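PDB 1L1S: uncharacterized protein from Methanothermobacter thermautotrophicus, which is of unknown function but belongs to the DsrE/DsrF-like family, whose better-known members take part in sulfur transfer. Local coordinates for residues A[6-11]-A[26-31]. Numbering follows the deposited sequence.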
loop_
_atom_site.group_PDB
_atom_site.type_symbol
_atom_site.label_atom_id
_atom_site.label_comp_id
_atom_site.label_asym_id
_atom_site.label_seq_id
_atom_site.Cartn_x
_atom_site.Cartn_y
_atom_site.Cartn_z
ATOM N N VAL A 6 -8.300 -8.636 -8.507
ATOM C CA VAL A 6 -7.509 -7.611 -7.853
ATOM C C VAL A 6 -8.170 -6.241 -7.841
ATOM O O VAL A 6 -8.803 -5.817 -8.811
ATOM C CB VAL A 6 -6.103 -7.513 -8.526
ATOM C CG1 VAL A 6 -6.252 -7.445 -10.011
ATOM C CG2 VAL A 6 -5.335 -6.291 -8.025
ATOM N N VAL A 7 -8.011 -5.553 -6.721
ATOM C CA VAL A 7 -8.551 -4.222 -6.561
ATOM C C VAL A 7 -7.397 -3.252 -6.295
ATOM O O VAL A 7 -6.559 -3.486 -5.403
ATOM C CB VAL A 7 -9.581 -4.168 -5.388
ATOM C CG1 VAL A 7 -8.959 -4.696 -4.112
ATOM C CG2 VAL A 7 -10.055 -2.742 -5.172
ATOM N N PHE A 8 -7.345 -2.189 -7.095
ATOM C CA PHE A 8 -6.328 -1.149 -6.954
ATOM C C PHE A 8 -6.865 -0.048 -6.079
ATOM O O PHE A 8 -8.068 0.197 -6.037
ATOM C CB PHE A 8 -5.932 -0.545 -8.291
ATOM C CG PHE A 8 -5.061 -1.433 -9.123
ATOM C CD1 PHE A 8 -5.608 -2.475 -9.849
ATOM C CD2 PHE A 8 -3.686 -1.209 -9.193
ATOM C CE1 PHE A 8 -4.796 -3.291 -10.648
ATOM C CE2 PHE A 8 -2.861 -2.011 -9.984
ATOM C CZ PHE A 8 -3.417 -3.052 -10.713
ATOM N N HIS A 9 -5.954 0.620 -5.393
ATOM C CA HIS A 9 -6.305 1.686 -4.470
ATOM C C HIS A 9 -5.523 2.933 -4.818
ATOM O O HIS A 9 -4.303 2.902 -4.880
ATOM C CB HIS A 9 -5.974 1.199 -3.053
ATOM C CG HIS A 9 -5.959 2.263 -2.000
ATOM N ND1 HIS A 9 -5.606 1.991 -0.694
ATOM C CD2 HIS A 9 -6.223 3.590 -2.047
ATOM C CE1 HIS A 9 -5.651 3.102 0.017
ATOM N NE2 HIS A 9 -6.022 4.088 -0.779
ATOM N N ILE A 10 -6.234 4.021 -5.076
ATOM C CA ILE A 10 -5.579 5.289 -5.355
ATOM C C ILE A 10 -6.322 6.402 -4.614
ATOM O O ILE A 10 -7.542 6.492 -4.684
ATOM C CB ILE A 10 -5.536 5.574 -6.863
ATOM C CG1 ILE A 10 -4.688 6.812 -7.127
ATOM C CG2 ILE A 10 -6.946 5.732 -7.432
ATOM C CD1 ILE A 10 -4.496 7.069 -8.605
ATOM N N ASP A 11 -5.591 7.224 -3.869
ATOM C CA ASP A 11 -6.218 8.319 -3.143
ATOM C C ASP A 11 -5.535 9.669 -3.383
ATOM O O ASP A 11 -5.712 10.612 -2.612
ATOM C CB ASP A 11 -6.292 8.000 -1.637
ATOM C CG ASP A 11 -4.940 7.585 -1.042
ATOM O OD1 ASP A 11 -4.940 6.873 -0.008
ATOM O OD2 ASP A 11 -3.884 7.966 -1.587
ATOM N N ARG A 26 -3.025 -1.890 -17.221
ATOM C CA ARG A 26 -2.801 -2.448 -18.548
ATOM C C ARG A 26 -1.781 -3.584 -18.509
ATOM O O ARG A 26 -1.981 -4.620 -19.132
ATOM C CB ARG A 26 -2.332 -1.352 -19.503
ATOM C CG ARG A 26 -3.435 -0.396 -19.894
ATOM C CD ARG A 26 -2.947 0.703 -20.824
ATOM N NE ARG A 26 -4.070 1.521 -21.274
ATOM C CZ ARG A 26 -4.060 2.849 -21.337
ATOM N NH1 ARG A 26 -2.981 3.533 -20.984
ATOM N NH2 ARG A 26 -5.149 3.497 -21.730
ATOM N N ASN A 27 -0.698 -3.378 -17.767
ATOM C CA ASN A 27 0.364 -4.376 -17.626
ATOM C C ASN A 27 -0.240 -5.677 -17.105
ATOM O O ASN A 27 0.027 -6.771 -17.624
ATOM C CB ASN A 27 1.423 -3.853 -16.643
ATOM C CG ASN A 27 2.610 -4.806 -16.462
ATOM O OD1 ASN A 27 3.747 -4.365 -16.258
ATOM N ND2 ASN A 27 2.352 -6.105 -16.509
ATOM N N LEU A 28 -1.068 -5.537 -16.080
ATOM C CA LEU A 28 -1.713 -6.663 -15.453
ATOM C C LEU A 28 -2.594 -7.440 -16.431
ATOM O O LEU A 28 -2.551 -8.664 -16.464
ATOM C CB LEU A 28 -2.527 -6.171 -14.259
ATOM C CG LEU A 28 -3.015 -7.222 -13.276
ATOM C CD1 LEU A 28 -1.832 -8.035 -12.757
ATOM C CD2 LEU A 28 -3.735 -6.537 -12.130
HETATM N N MSE A 29 -3.385 -6.737 -17.233
HETATM C CA MSE A 29 -4.253 -7.418 -18.194
HETATM C C MSE A 29 -3.485 -8.207 -19.259
HETATM O O MSE A 29 -4.002 -9.169 -19.827
HETATM C CB MSE A 29 -5.180 -6.414 -18.877
HETATM C CG MSE A 29 -6.176 -5.789 -17.936
HETATM SE SE MSE A 29 -7.355 -4.545 -18.858
HETATM C CE MSE A 29 -6.069 -3.248 -19.487
ATOM N N ALA A 30 -2.247 -7.797 -19.518
ATOM C CA ALA A 30 -1.412 -8.459 -20.510
ATOM C C ALA A 30 -0.562 -9.600 -19.938
ATOM O O ALA A 30 -0.225 -10.532 -20.665
ATOM C CB ALA A 30 -0.515 -7.437 -21.183
ATOM N N ASP A 31 -0.225 -9.534 -18.645
ATOM C CA ASP A 31 0.606 -10.566 -18.013
ATOM C C ASP A 31 -0.181 -11.721 -17.402
ATOM O O ASP A 31 0.368 -12.797 -17.167
ATOM C CB ASP A 31 1.506 -9.948 -16.933
ATOM C CG ASP A 31 2.589 -10.913 -16.450
ATOM O OD1 ASP A 31 3.530 -11.193 -17.230
ATOM O OD2 ASP A 31 2.495 -11.400 -15.296
#
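Leu28, on the last turn of helix 15-31, meets strand 4-10 through a single methyl, CD2, which sits against both Val6 and Phe8. Val6 and Leu28 point at each other and touch tip to tip, with Val6 CG1 only 3.4 Å from Leu28 CD2, tighter than an ordinary methyl contact. Val6 CG1 lies between its backbone N and carbonyl carbon (chi1 48°), which puts it on the side facing the helix. Phe8, two residues along on the same face, runs past Leu28 in the opposite direction. Its ring offers an edge rather than a face: Leu28 CD2 lies near the ring plane, 3.7 Å from Phe8 CE1 and 3.8 Å from Phe8 CZ. In Leu28, chi1 (-166°) carries CG out toward the strand, anti to the backbone N, and chi2 (56°) turns the branch so that CD2 meets both partners. No hydrogen bond crosses this buried, purely apolar contact. Leu21 and Val25 also pack on Phe8, and Val101 and Gly98 of a second subunit on Val6 and Leu28, respectively. His9 NE2, on the far face of the strand, donates a bent bond (3.1 Å) to Asp11 OD1, just past the strand, from above the carboxylate plane. The contact joins strand 4-10, which lies between strands 35-41 and 109-111 in the parallel sheet, to the helix of a beta-alpha-beta unit, in keeping with the alpha/beta fold of DsrE/DsrF-like proteins.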